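Local coordinates for surface layer protein (PDB 2RA1) that forms the bacterial cell-surface layer by self-association and probably attaches to cell-wall sugar polymers through its N-terminal part, at residues V390-T395 with V406-E411; N338-D343 with K380-T385; T1-V6 with A53-A58. All blocks are in the same frame, centred on the assembly; numbering follows the deposited sequence.

The three contacts sample both ends of the elongated N-terminal part of SbsC. Interactions 1 and 2 lie in the last beta-rich region of this fragment, their centres about 8 Å apart, and they touch directly: strand 339-340 runs parallel to strand 406-410, with L340 N 2.8 Å from A409 O and L340 O 3.0 Å from E411 N. Interaction 1 is the hairpin inside that sheet, whereas interaction 2 ties the loop leaving edge strand 339-340 to the turn after strand 381-382. Interaction 3 joins two helices at the far end of the helical part, its centre about 118 Å from that of interaction 1 and about 114 Å from that of interaction 2.

Interaction 1: V390-T395 with V406-E411; sequences VIVNAT and VILAVE
V392 and L408 make the closest side-chain meeting of this beta hairpin: V392 CG2 lies 3.5 Å from L408 CD1, the two side chains standing at about a right angle. A chi1 of -66° puts V392 CG1 anti to the carbonyl carbon and leaves CG2 between the backbone N and the carbonyl carbon, facing the neighbouring strand, where L408 extends its CD1 branch to meet it. Beside this pair, V390 and V410 approach at a slant, V390 CG1 reaching V410 CG2 at 4.1 Å. F335 and L348 lie against V392, and L340 of the adjoining edge strand covers V390 and L408, so the face carrying V390, V392 and L408 is the buried one.

The opposite face carries I391 and I407, a non-hydrogen-bonded antiparallel pair. Their side chains slant across each other on a more open surface, I391 CG1 lying 3.9 Å from I407 CB.

Between the two faces the strands are joined by two hydrogen-bonded pairs. V390 and L408 exchange N-H to O bonds, V390 N to L408 O at 2.9 Å and L408 N to V390 O at 2.7 Å. V392 and V406 are coupled in the same way, with V392 N to V406 O and V406 N to V392 O both 2.9 Å. Between them the CA-H groups of I391 and I407 point at V406 O and V390 O, each CA 3.3 Å from its oxygen. The short segments run 131° apart, so the ladder is strongly twisted.

Just past this ladder N393 ND2 bonds N405 OD1. Between segments 390-395 and 406-411 themselves, cohesion rests on peptide hydrogen bonds flanked on both faces by apolar side chains.

Interaction 2: N338-D343 with K380-T385; sequences NKLPED and KFINTT
The hydroxyl of T384 bridges two backbone groups of segment 338-343. T384 OG1 gives its proton to P341 O at 2.7 Å, approaching in the carbonyl plane on a lone pair, and in return takes the N-H of D343, with D343 N 2.9 Å from T384 OG1. OG1 can serve both because it stands between the backbone N and carbonyl carbon of T384 (chi1 58°), turned toward segment 338-343. A third bond is purely backbone, T384 N to D343 O at 2.8 Å, so this single threonine is held by donors and acceptors on P341 and D343. A valine here would probably leave P341 O and D343 N without their shared partner and the 341-343 backbone less firmly fixed against segment 380-385.

Van der Waals contacts flank these bonds. The extended side chain of E342 passes alongside T385, E342 CG lying 3.5 Å from T385 CA, while its OE2 continues to the N-H of G386. From segment 380-385, T385 CG2 lies 3.4 Å from D343 C, the carbonyl carbon of a residue whose OD1 accepts the N-H of A345. Deeper down, L340 CD1 and I382 CD1 touch at 4.3 Å, and V390 packs against both leucine and isoleucine.

Within segment 380-385, N383 OD1 accepts from T385 N at 3.0 Å. This bond defines an Asx turn, which follows short strand 381-382 and presents T384 to the loop leaving edge strand 339-340.

Interaction 3: T1-V6 with A53-A58; sequences TDVATV and AVVNKA
D2 OD1 is gripped twice by T5, two residues after V3, the residue that reaches helix 34-58. T5 OG1 meets D2 OD1 at 2.7 Å on its syn side, near the carboxylate plane, whereas T5 N comes from well above that plane at 3.2 Å. D2 is thus the N-cap of helix 3-28, closing its first turn through the backbone N-H of T5.

No hydrogen bond crosses between the helices; the side chains that meet are apolar. V3 places its two methyls apart: V3 CG2 lies 4.0 Å from V54 CG1 and 3.7 Å from A58 CB, while V3 CG1, anti to the backbone N (chi1 175°), points to V55 CG2 at 4.2 Å. These two helices, with helix 63-77 beside them, are consistent with the triple coiled-coil of this part of SbsC, and Y66 of that third helix packs on both V3 and V55. V3 and V55 meet at about a right angle. One turn further along, V6 CG1 comes within 4.2 Å of V54 CG1, so V54 is touched by side chains from two successive turns of helix 3-28. V3 CG2 also lies 3.5 Å from A58 O.

Interaction 1: V390-T395 with V406-E411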
ATOM      1  N   VAL A 390     -52.192   8.210 -12.602  1.00 26.75           N
ATOM      2  CA  VAL A 390     -52.487   9.336 -11.718  1.00 22.66           C
ATOM      3  C   VAL A 390     -52.147  10.613 -12.452  1.00 23.84           C
ATOM      4  O   VAL A 390     -51.439  10.593 -13.450  1.00 23.57           O
ATOM      5  CB  VAL A 390     -51.695   9.284 -10.397  1.00 19.60           C
ATOM      6  CG1 VAL A 390     -51.988   7.973  -9.635  1.00 19.93           C
ATOM      7  CG2 VAL A 390     -50.189   9.446 -10.676  1.00 20.39           C
ATOM      8  N   ILE A 391     -52.645  11.728 -11.944  1.00 24.04           N
ATOM      9  CA  ILE A 391     -52.363  13.004 -12.551  1.00 14.82           C
ATOM     10  C   ILE A 391     -51.625  13.895 -11.573  1.00 21.23           C
ATOM     11  O   ILE A 391     -51.991  13.992 -10.412  1.00 20.85           O
ATOM     12  CB  ILE A 391     -53.650  13.693 -12.982  1.00 22.15           C
ATOM     13  CG1 ILE A 391     -54.235  12.959 -14.193  1.00 20.64           C
ATOM     14  CG2 ILE A 391     -53.361  15.181 -13.287  1.00 17.59           C
ATOM     15  CD1 ILE A 391     -55.629  13.400 -14.551  1.00 25.05           C
ATOM     16  N   VAL A 392     -50.561  14.528 -12.041  1.00 20.82           N
ATOM     17  CA  VAL A 392     -49.715  15.294 -11.142  1.00 26.77           C
ATOM     18  C   VAL A 392     -49.221  16.541 -11.857  1.00 27.64           C
ATOM     19  O   VAL A 392     -49.228  16.616 -13.093  1.00 18.11           O
ATOM     20  CB  VAL A 392     -48.508  14.474 -10.665  1.00 31.96           C
ATOM     21  CG1 VAL A 392     -48.950  13.305  -9.811  1.00 27.81           C
ATOM     22  CG2 VAL A 392     -47.740  13.947 -11.869  1.00 42.71           C
ATOM     23  N   ASN A 393     -48.795  17.514 -11.062  1.00 30.06           N
ATOM     24  CA  ASN A 393     -48.356  18.808 -11.566  1.00 21.93           C
ATOM     25  C   ASN A 393     -47.267  19.372 -10.653  1.00 26.20           C
ATOM     26  O   ASN A 393     -47.504  19.674  -9.485  1.00 29.69           O
ATOM     27  CB  ASN A 393     -49.550  19.750 -11.619  1.00 25.58           C
ATOM     28  CG  ASN A 393     -49.214  21.091 -12.226  1.00 30.97           C
ATOM     29  OD1 ASN A 393     -48.145  21.668 -11.972  1.00 29.10           O
ATOM     30  ND2 ASN A 393     -50.133  21.601 -13.037  1.00 23.62           N
ATOM     31  N   ALA A 394     -46.055  19.483 -11.168  1.00 26.63           N
ATOM     32  CA  ALA A 394     -44.991  20.102 -10.404  1.00 21.76           C
ATOM     33  C   ALA A 394     -44.774  21.546 -10.881  1.00 31.88           C
ATOM     34  O   ALA A 394     -44.660  21.815 -12.088  1.00 28.37           O
ATOM     35  CB  ALA A 394     -43.705  19.289 -10.516  1.00 21.07           C
ATOM     36  N   THR A 395     -44.742  22.468  -9.927  1.00 30.48           N
ATOM     37  CA  THR A 395     -44.469  23.864 -10.217  1.00 26.20           C
ATOM     38  C   THR A 395     -43.363  24.286  -9.266  1.00 33.98           C
ATOM     39  O   THR A 395     -43.406  23.954  -8.083  1.00 33.85           O
ATOM     40  CB  THR A 395     -45.709  24.770 -10.007  1.00 23.13           C
ATOM     41  OG1 THR A 395     -46.745  24.405 -10.922  1.00 32.97           O
ATOM     42  CG2 THR A 395     -45.356  26.229 -10.262  1.00 24.44           C
ATOM     43  N   VAL A 406     -50.059  16.403 -15.866  1.00 26.53           N
ATOM     44  CA  VAL A 406     -49.491  15.287 -16.610  1.00 23.88           C
ATOM     45  C   VAL A 406     -50.086  14.017 -16.042  1.00 20.71           C
ATOM     46  O   VAL A 406     -50.147  13.837 -14.825  1.00 24.09           O
ATOM     47  CB  VAL A 406     -47.951  15.240 -16.503  1.00 29.82           C
ATOM     48  CG1 VAL A 406     -47.412  14.060 -17.285  1.00 25.93           C
ATOM     49  CG2 VAL A 406     -47.299  16.565 -16.990  1.00 13.93           C
ATOM     50  N   ILE A 407     -50.564  13.151 -16.912  1.00 21.19           N
ATOM     51  CA  ILE A 407     -51.068  11.869 -16.452  1.00 32.06           C
ATOM     52  C   ILE A 407     -49.940  10.843 -16.550  1.00 33.05           C
ATOM     53  O   ILE A 407     -49.379  10.635 -17.620  1.00 30.78           O
ATOM     54  CB  ILE A 407     -52.367  11.444 -17.211  1.00 36.46           C
ATOM     55  CG1 ILE A 407     -52.796  10.037 -16.819  1.00 42.32           C
ATOM     56  CG2 ILE A 407     -52.177  11.509 -18.713  1.00 30.37           C
ATOM     57  CD1 ILE A 407     -54.288   9.785 -17.025  1.00 39.72           C
ATOM     58  N   LEU A 408     -49.579  10.241 -15.420  1.00 31.81           N
ATOM     59  CA  LEU A 408     -48.473   9.275 -15.382  1.00 28.69           C
ATOM     60  C   LEU A 408     -49.007   7.880 -15.169  1.00 29.25           C
ATOM     61  O   LEU A 408     -49.928   7.688 -14.367  1.00 30.43           O
ATOM     62  CB  LEU A 408     -47.472   9.617 -14.266  1.00 23.61           C
ATOM     63  CG  LEU A 408     -46.829  11.005 -14.370  1.00 28.09           C
ATOM     64  CD1 LEU A 408     -45.915  11.264 -13.200  1.00 32.26           C
ATOM     65  CD2 LEU A 408     -46.066  11.125 -15.665  1.00 24.57           C
ATOM     66  N   ALA A 409     -48.443   6.908 -15.888  1.00 23.05           N
ATOM     67  CA  ALA A 409     -48.820   5.511 -15.683  1.00 22.49           C
ATOM     68  C   ALA A 409     -48.322   5.105 -14.321  1.00 19.76           C
ATOM     69  O   ALA A 409     -47.392   5.707 -13.797  1.00 23.98           O
ATOM     70  CB  ALA A 409     -48.214   4.596 -16.759  1.00 18.72           C
ATOM     71  N   VAL A 410     -48.947   4.095 -13.736  1.00 20.79           N
ATOM     72  CA  VAL A 410     -48.373   3.422 -12.567  1.00 23.01           C
ATOM     73  C   VAL A 410     -47.987   1.991 -12.890  1.00 24.08           C
ATOM     74  O   VAL A 410     -48.830   1.139 -13.171  1.00 33.02           O
ATOM     75  CB  VAL A 410     -49.322   3.434 -11.394  1.00 25.53           C
ATOM     76  CG1 VAL A 410     -48.703   2.711 -10.218  1.00 20.91           C
ATOM     77  CG2 VAL A 410     -49.627   4.865 -11.043  1.00 27.79           C
ATOM     78  N   GLU A 411     -46.694   1.744 -12.850  1.00 31.54           N
ATOM     79  CA  GLU A 411     -46.136   0.464 -13.215  1.00 43.77           C
ATOM     80  C   GLU A 411     -44.749   0.430 -12.639  1.00 49.90           C
ATOM     81  O   GLU A 411     -44.039   1.440 -12.640  1.00 49.01           O
ATOM     82  CB  GLU A 411     -45.988   0.348 -14.730  1.00 48.48           C
ATOM     83  CG  GLU A 411     -47.265   0.415 -15.529  1.00 57.53           C
ATOM     84  CD  GLU A 411     -47.008   0.861 -16.961  1.00 65.71           C
ATOM     85  OE1 GLU A 411     -45.821   0.960 -17.351  1.00 57.16           O
ATOM     86  OE2 GLU A 411     -47.993   1.123 -17.689  1.00 73.76           O
TER

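Interaction 2: N338-D343 with K380-T385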
ATOM      1  N   ASN A 338     -42.412   8.584 -17.905  1.00 34.83           N
ATOM      2  CA  ASN A 338     -43.842   8.584 -18.194  1.00 35.70           C
ATOM      3  C   ASN A 338     -44.633   7.799 -17.150  1.00 31.38           C
ATOM      4  O   ASN A 338     -45.833   7.589 -17.306  1.00 37.57           O
ATOM      5  CB  ASN A 338     -44.120   8.045 -19.611  1.00 41.59           C
ATOM      6  CG  ASN A 338     -43.644   6.610 -19.799  1.00 53.90           C
ATOM      7  OD1 ASN A 338     -42.897   6.081 -18.975  1.00 66.64           O
ATOM      8  ND2 ASN A 338     -44.068   5.979 -20.891  1.00 45.74           N
ATOM      9  N   LYS A 339     -43.963   7.395 -16.075  1.00 26.71           N
ATOM     10  CA  LYS A 339     -44.555   6.498 -15.088  1.00 30.00           C
ATOM     11  C   LYS A 339     -44.025   6.659 -13.650  1.00 29.86           C
ATOM     12  O   LYS A 339     -42.949   7.199 -13.416  1.00 27.09           O
ATOM     13  CB  LYS A 339     -44.414   5.035 -15.539  1.00 32.47           C
ATOM     14  CG  LYS A 339     -42.979   4.592 -15.823  1.00 45.27           C
ATOM     15  CD  LYS A 339     -42.899   3.087 -16.036  1.00 56.32           C
ATOM     16  CE  LYS A 339     -41.453   2.596 -16.034  1.00 59.43           C
ATOM     17  NZ  LYS A 339     -41.341   1.149 -15.673  1.00 56.74           N
ATOM     18  N   LEU A 340     -44.825   6.203 -12.692  1.00 21.40           N
ATOM     19  CA  LEU A 340     -44.409   6.139 -11.305  1.00 28.59           C
ATOM     20  C   LEU A 340     -44.562   4.705 -10.827  1.00 27.80           C
ATOM     21  O   LEU A 340     -45.347   3.954 -11.399  1.00 29.61           O
ATOM     22  CB  LEU A 340     -45.256   7.085 -10.448  1.00 34.27           C
ATOM     23  CG  LEU A 340     -45.198   8.582 -10.798  1.00 32.48           C
ATOM     24  CD1 LEU A 340     -46.249   9.402 -10.003  1.00 28.89           C
ATOM     25  CD2 LEU A 340     -43.795   9.139 -10.592  1.00 26.60           C
ATOM     26  N   PRO A 341     -43.814   4.317  -9.781  1.00 28.50           N
ATOM     27  CA  PRO A 341     -43.975   2.978  -9.198  1.00 27.60           C
ATOM     28  C   PRO A 341     -45.312   2.869  -8.450  1.00 32.60           C
ATOM     29  O   PRO A 341     -45.939   3.896  -8.195  1.00 31.25           O
ATOM     30  CB  PRO A 341     -42.815   2.873  -8.192  1.00 24.82           C
ATOM     31  CG  PRO A 341     -42.076   4.178  -8.242  1.00 26.62           C
ATOM     32  CD  PRO A 341     -42.899   5.165  -8.999  1.00 25.63           C
ATOM     33  N   GLU A 342     -45.746   1.652  -8.131  1.00 32.78           N
ATOM     34  CA  GLU A 342     -46.930   1.438  -7.307  1.00 30.00           C
ATOM     35  C   GLU A 342     -46.487   1.337  -5.855  1.00 31.67           C
ATOM     36  O   GLU A 342     -45.833   0.366  -5.474  1.00 30.24           O
ATOM     37  CB  GLU A 342     -47.659   0.147  -7.705  1.00 30.81           C
ATOM     38  CG  GLU A 342     -49.099   0.020  -7.129  1.00 47.41           C
ATOM     39  CD  GLU A 342     -49.700  -1.396  -7.253  1.00 46.06           C
ATOM     40  OE1 GLU A 342     -49.030  -2.301  -7.796  1.00 43.88           O
ATOM     41  OE2 GLU A 342     -50.846  -1.604  -6.800  1.00 47.32           O
ATOM     42  N   ASP A 343     -46.822   2.342  -5.053  1.00 29.52           N
ATOM     43  CA  ASP A 343     -46.409   2.368  -3.654  1.00 37.48           C
ATOM     44  C   ASP A 343     -47.390   3.231  -2.873  1.00 37.61           C
ATOM     45  O   ASP A 343     -48.017   4.119  -3.442  1.00 38.15           O
ATOM     46  CB  ASP A 343     -44.987   2.942  -3.527  1.00 32.84           C
ATOM     47  CG  ASP A 343     -44.321   2.579  -2.206  1.00 46.18           C
ATOM     48  OD1 ASP A 343     -44.347   3.406  -1.250  1.00 33.55           O
ATOM     49  OD2 ASP A 343     -43.769   1.453  -2.131  1.00 59.69           O
ATOM     50  N   LYS A 380     -45.949  16.435  -0.955  1.00 38.13           N
ATOM     51  CA  LYS A 380     -45.129  15.782  -1.980  1.00 36.53           C
ATOM     52  C   LYS A 380     -45.319  14.271  -2.146  1.00 34.02           C
ATOM     53  O   LYS A 380     -44.919  13.729  -3.168  1.00 37.56           O
ATOM     54  CB  LYS A 380     -43.638  16.091  -1.773  1.00 30.80           C
ATOM     55  CG  LYS A 380     -43.017  15.410  -0.571  1.00 37.30           C
ATOM     56  CD  LYS A 380     -41.708  16.079  -0.171  1.00 38.35           C
ATOM     57  CE  LYS A 380     -41.063  15.378   1.010  1.00 38.58           C
ATOM     58  NZ  LYS A 380     -40.041  16.213   1.690  1.00 42.97           N
ATOM     59  N   PHE A 381     -45.913  13.596  -1.162  1.00 27.59           N
ATOM     60  CA  PHE A 381     -46.135  12.145  -1.246  1.00 21.29           C
ATOM     61  C   PHE A 381     -47.516  11.776  -1.760  1.00 26.26           C
ATOM     62  O   PHE A 381     -48.522  12.350  -1.321  1.00 27.81           O
ATOM     63  CB  PHE A 381     -45.970  11.512   0.130  1.00 25.11           C
ATOM     64  CG  PHE A 381     -44.549  11.448   0.609  1.00 29.39           C
ATOM     65  CD1 PHE A 381     -44.039  12.434   1.441  1.00 29.00           C
ATOM     66  CD2 PHE A 381     -43.728  10.397   0.243  1.00 28.26           C
ATOM     67  CE1 PHE A 381     -42.731  12.377   1.896  1.00 28.17           C
ATOM     68  CE2 PHE A 381     -42.401  10.333   0.693  1.00 29.58           C
ATOM     69  CZ  PHE A 381     -41.907  11.322   1.512  1.00 29.15           C
ATOM     70  N   ILE A 382     -47.583  10.819  -2.683  1.00 18.77           N
ATOM     71  CA  ILE A 382     -48.878  10.231  -3.057  1.00 23.82           C
ATOM     72  C   ILE A 382     -48.936   8.697  -2.988  1.00 22.60           C
ATOM     73  O   ILE A 382     -47.928   8.014  -3.091  1.00 25.25           O
ATOM     74  CB  ILE A 382     -49.406  10.708  -4.444  1.00 28.15           C
ATOM     75  CG1 ILE A 382     -48.451  10.328  -5.587  1.00 27.55           C
ATOM     76  CG2 ILE A 382     -49.693  12.199  -4.431  1.00 24.95           C
ATOM     77  CD1 ILE A 382     -49.110  10.398  -6.966  1.00 19.02           C
ATOM     78  N   ASN A 383     -50.142   8.175  -2.823  1.00 31.63           N
ATOM     79  CA  ASN A 383     -50.375   6.744  -2.761  1.00 28.37           C
ATOM     80  C   ASN A 383     -50.895   6.225  -4.106  1.00 29.26           C
ATOM     81  O   ASN A 383     -52.007   6.541  -4.513  1.00 32.95           O
ATOM     82  CB  ASN A 383     -51.400   6.473  -1.659  1.00 33.34           C
ATOM     83  CG  ASN A 383     -51.602   4.996  -1.392  1.00 35.10           C
ATOM     84  OD1 ASN A 383     -51.368   4.152  -2.254  1.00 29.33           O
ATOM     85  ND2 ASN A 383     -52.025   4.678  -0.182  1.00 36.42           N
ATOM     86  N   THR A 384     -50.089   5.432  -4.800  1.00 26.23           N
ATOM     87  CA  THR A 384     -50.442   4.965  -6.142  1.00 31.09           C
ATOM     88  C   THR A 384     -50.922   3.516  -6.156  1.00 33.91           C
ATOM     89  O   THR A 384     -51.218   2.962  -7.221  1.00 40.61           O
ATOM     90  CB  THR A 384     -49.250   5.091  -7.139  1.00 26.57           C
ATOM     91  OG1 THR A 384     -48.130   4.350  -6.640  1.00 29.56           O
ATOM     92  CG2 THR A 384     -48.836   6.543  -7.307  1.00 27.88           C
ATOM     93  N   THR A 385     -50.991   2.907  -4.976  1.00 33.76           N
ATOM     94  CA  THR A 385     -51.377   1.507  -4.866  1.00 41.95           C
ATOM     95  C   THR A 385     -52.766   1.280  -5.458  1.00 40.42           C
ATOM     96  O   THR A 385     -53.694   2.062  -5.237  1.00 35.22           O
ATOM     97  CB  THR A 385     -51.326   0.983  -3.403  1.00 40.87           C
ATOM     98  OG1 THR A 385     -52.140   1.810  -2.577  1.00 49.43           O
ATOM     99  CG2 THR A 385     -49.906   0.998  -2.858  1.00 31.86           C
TER

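Interaction 3: T1-V6 with A53-A58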
ATOM      1  N   THR A   1      55.061 -46.719  -4.687  1.00 40.84           N
ATOM      2  CA  THR A   1      56.478 -46.331  -4.610  1.00 40.23           C
ATOM      3  C   THR A   1      57.086 -45.789  -5.910  1.00 44.17           C
ATOM      4  O   THR A   1      57.788 -44.776  -5.886  1.00 53.50           O
ATOM      5  CB  THR A   1      57.377 -47.484  -4.080  1.00 70.32           C
ATOM      6  OG1 THR A   1      57.459 -47.408  -2.654  1.00 74.82           O
ATOM      7  CG2 THR A   1      58.796 -47.388  -4.654  1.00 60.61           C
ATOM      8  N   ASP A   2      56.862 -46.460  -7.035  1.00 41.67           N
ATOM      9  CA  ASP A   2      57.394 -45.937  -8.288  1.00 41.19           C
ATOM     10  C   ASP A   2      56.664 -44.640  -8.649  1.00 42.64           C
ATOM     11  O   ASP A   2      55.463 -44.506  -8.396  1.00 44.97           O
ATOM     12  CB  ASP A   2      57.328 -46.958  -9.432  1.00 45.83           C
ATOM     13  CG  ASP A   2      55.931 -47.471  -9.692  1.00 45.79           C
ATOM     14  OD1 ASP A   2      55.353 -47.140 -10.755  1.00 42.49           O
ATOM     15  OD2 ASP A   2      55.419 -48.215  -8.834  1.00 43.49           O
ATOM     16  N   VAL A   3      57.398 -43.677  -9.201  1.00 38.41           N
ATOM     17  CA  VAL A   3      56.835 -42.364  -9.512  1.00 29.83           C
ATOM     18  C   VAL A   3      55.633 -42.430 -10.461  1.00 26.18           C
ATOM     19  O   VAL A   3      54.624 -41.783 -10.214  1.00 23.53           O
ATOM     20  CB  VAL A   3      57.911 -41.398 -10.072  1.00 36.02           C
ATOM     21  CG1 VAL A   3      57.274 -40.082 -10.507  1.00 31.68           C
ATOM     22  CG2 VAL A   3      58.972 -41.138  -9.019  1.00 44.09           C
ATOM     23  N   ALA A   4      55.720 -43.212 -11.533  1.00 31.75           N
ATOM     24  CA  ALA A   4      54.604 -43.281 -12.482  1.00 41.50           C
ATOM     25  C   ALA A   4      53.299 -43.649 -11.774  1.00 46.97           C
ATOM     26  O   ALA A   4      52.253 -43.058 -12.033  1.00 45.97           O
ATOM     27  CB  ALA A   4      54.902 -44.269 -13.627  1.00 33.88           C
ATOM     28  N   THR A   5      53.378 -44.631 -10.878  1.00 48.85           N
ATOM     29  CA  THR A   5      52.224 -45.108 -10.110  1.00 45.26           C
ATOM     30  C   THR A   5      51.708 -44.104  -9.092  1.00 44.60           C
ATOM     31  O   THR A   5      50.493 -43.965  -8.909  1.00 46.97           O
ATOM     32  CB  THR A   5      52.562 -46.421  -9.374  1.00 42.54           C
ATOM     33  OG1 THR A   5      52.677 -47.470 -10.335  1.00 47.22           O
ATOM     34  CG2 THR A   5      51.480 -46.788  -8.358  1.00 42.63           C
ATOM     35  N   VAL A   6      52.626 -43.418  -8.421  1.00 34.04           N
ATOM     36  CA  VAL A   6      52.226 -42.426  -7.442  1.00 36.76           C
ATOM     37  C   VAL A   6      51.398 -41.312  -8.080  1.00 34.25           C
ATOM     38  O   VAL A   6      50.355 -40.934  -7.552  1.00 34.55           O
ATOM     39  CB  VAL A   6      53.435 -41.820  -6.696  1.00 42.36           C
ATOM     40  CG1 VAL A   6      53.017 -40.548  -5.928  1.00 32.02           C
ATOM     41  CG2 VAL A   6      54.051 -42.855  -5.762  1.00 32.14           C
ATOM     42  N   ALA A  53      55.983 -33.830  -3.884  1.00 53.85           N
ATOM     43  CA  ALA A  53      57.257 -34.109  -3.234  1.00 48.93           C
ATOM     44  C   ALA A  53      57.941 -35.335  -3.829  1.00 55.72           C
ATOM     45  O   ALA A  53      59.165 -35.360  -3.993  1.00 60.23           O
ATOM     46  CB  ALA A  53      57.059 -34.285  -1.747  1.00 43.52           C
ATOM     47  N   VAL A  54      57.160 -36.357  -4.151  1.00 52.56           N
ATOM     48  CA  VAL A  54      57.733 -37.562  -4.740  1.00 52.46           C
ATOM     49  C   VAL A  54      58.304 -37.282  -6.134  1.00 57.11           C
ATOM     50  O   VAL A  54      59.321 -37.849  -6.525  1.00 60.84           O
ATOM     51  CB  VAL A  54      56.700 -38.710  -4.802  1.00 51.17           C
ATOM     52  CG1 VAL A  54      57.177 -39.833  -5.726  1.00 42.04           C
ATOM     53  CG2 VAL A  54      56.417 -39.237  -3.402  1.00 52.82           C
ATOM     54  N   VAL A  55      57.639 -36.404  -6.877  1.00 51.89           N
ATOM     55  CA  VAL A  55      58.065 -36.059  -8.218  1.00 42.24           C
ATOM     56  C   VAL A  55      59.320 -35.177  -8.183  1.00 49.40           C
ATOM     57  O   VAL A  55      60.262 -35.373  -8.976  1.00 46.15           O
ATOM     58  CB  VAL A  55      56.924 -35.371  -8.990  1.00 41.48           C
ATOM     59  CG1 VAL A  55      57.442 -34.715 -10.277  1.00 37.94           C
ATOM     60  CG2 VAL A  55      55.834 -36.367  -9.297  1.00 44.08           C
ATOM     61  N   ASN A  56      59.337 -34.224  -7.253  1.00 47.80           N
ATOM     62  CA  ASN A  56      60.487 -33.347  -7.080  1.00 50.09           C
ATOM     63  C   ASN A  56      61.773 -34.129  -6.817  1.00 64.93           C
ATOM     64  O   ASN A  56      62.876 -33.678  -7.130  1.00 71.04           O
ATOM     65  CB  ASN A  56      60.225 -32.350  -5.957  1.00 49.20           C
ATOM     66  CG  ASN A  56      59.502 -31.098  -6.445  1.00 56.87           C
ATOM     67  OD1 ASN A  56      59.494 -30.797  -7.637  1.00 54.97           O
ATOM     68  ND2 ASN A  56      58.904 -30.358  -5.518  1.00 62.31           N
ATOM     69  N   LYS A  57      61.609 -35.321  -6.257  1.00 69.00           N
ATOM     70  CA  LYS A  57      62.721 -36.143  -5.826  1.00 66.64           C
ATOM     71  C   LYS A  57      63.192 -37.076  -6.941  1.00 73.07           C
ATOM     72  O   LYS A  57      64.368 -37.067  -7.313  1.00 80.63           O
ATOM     73  CB  LYS A  57      62.294 -36.958  -4.605  1.00 70.19           C
ATOM     74  CG  LYS A  57      63.412 -37.372  -3.679  1.00 74.47           C
ATOM     75  CD  LYS A  57      62.870 -38.220  -2.539  1.00 83.47           C
ATOM     76  CE  LYS A  57      62.372 -39.572  -3.039  1.00 89.07           C
ATOM     77  NZ  LYS A  57      61.144 -39.479  -3.886  1.00 86.43           N
ATOM     78  N   ALA A  58      62.270 -37.871  -7.481  1.00 64.55           N
ATOM     79  CA  ALA A  58      62.640 -38.951  -8.400  1.00 57.51           C
ATOM     80  C   ALA A  58      61.996 -38.927  -9.800  1.00 57.67           C
ATOM     81  O   ALA A  58      61.940 -39.963 -10.467  1.00 49.13           O
ATOM     82  CB  ALA A  58      62.379 -40.298  -7.733  1.00 56.78           C
TER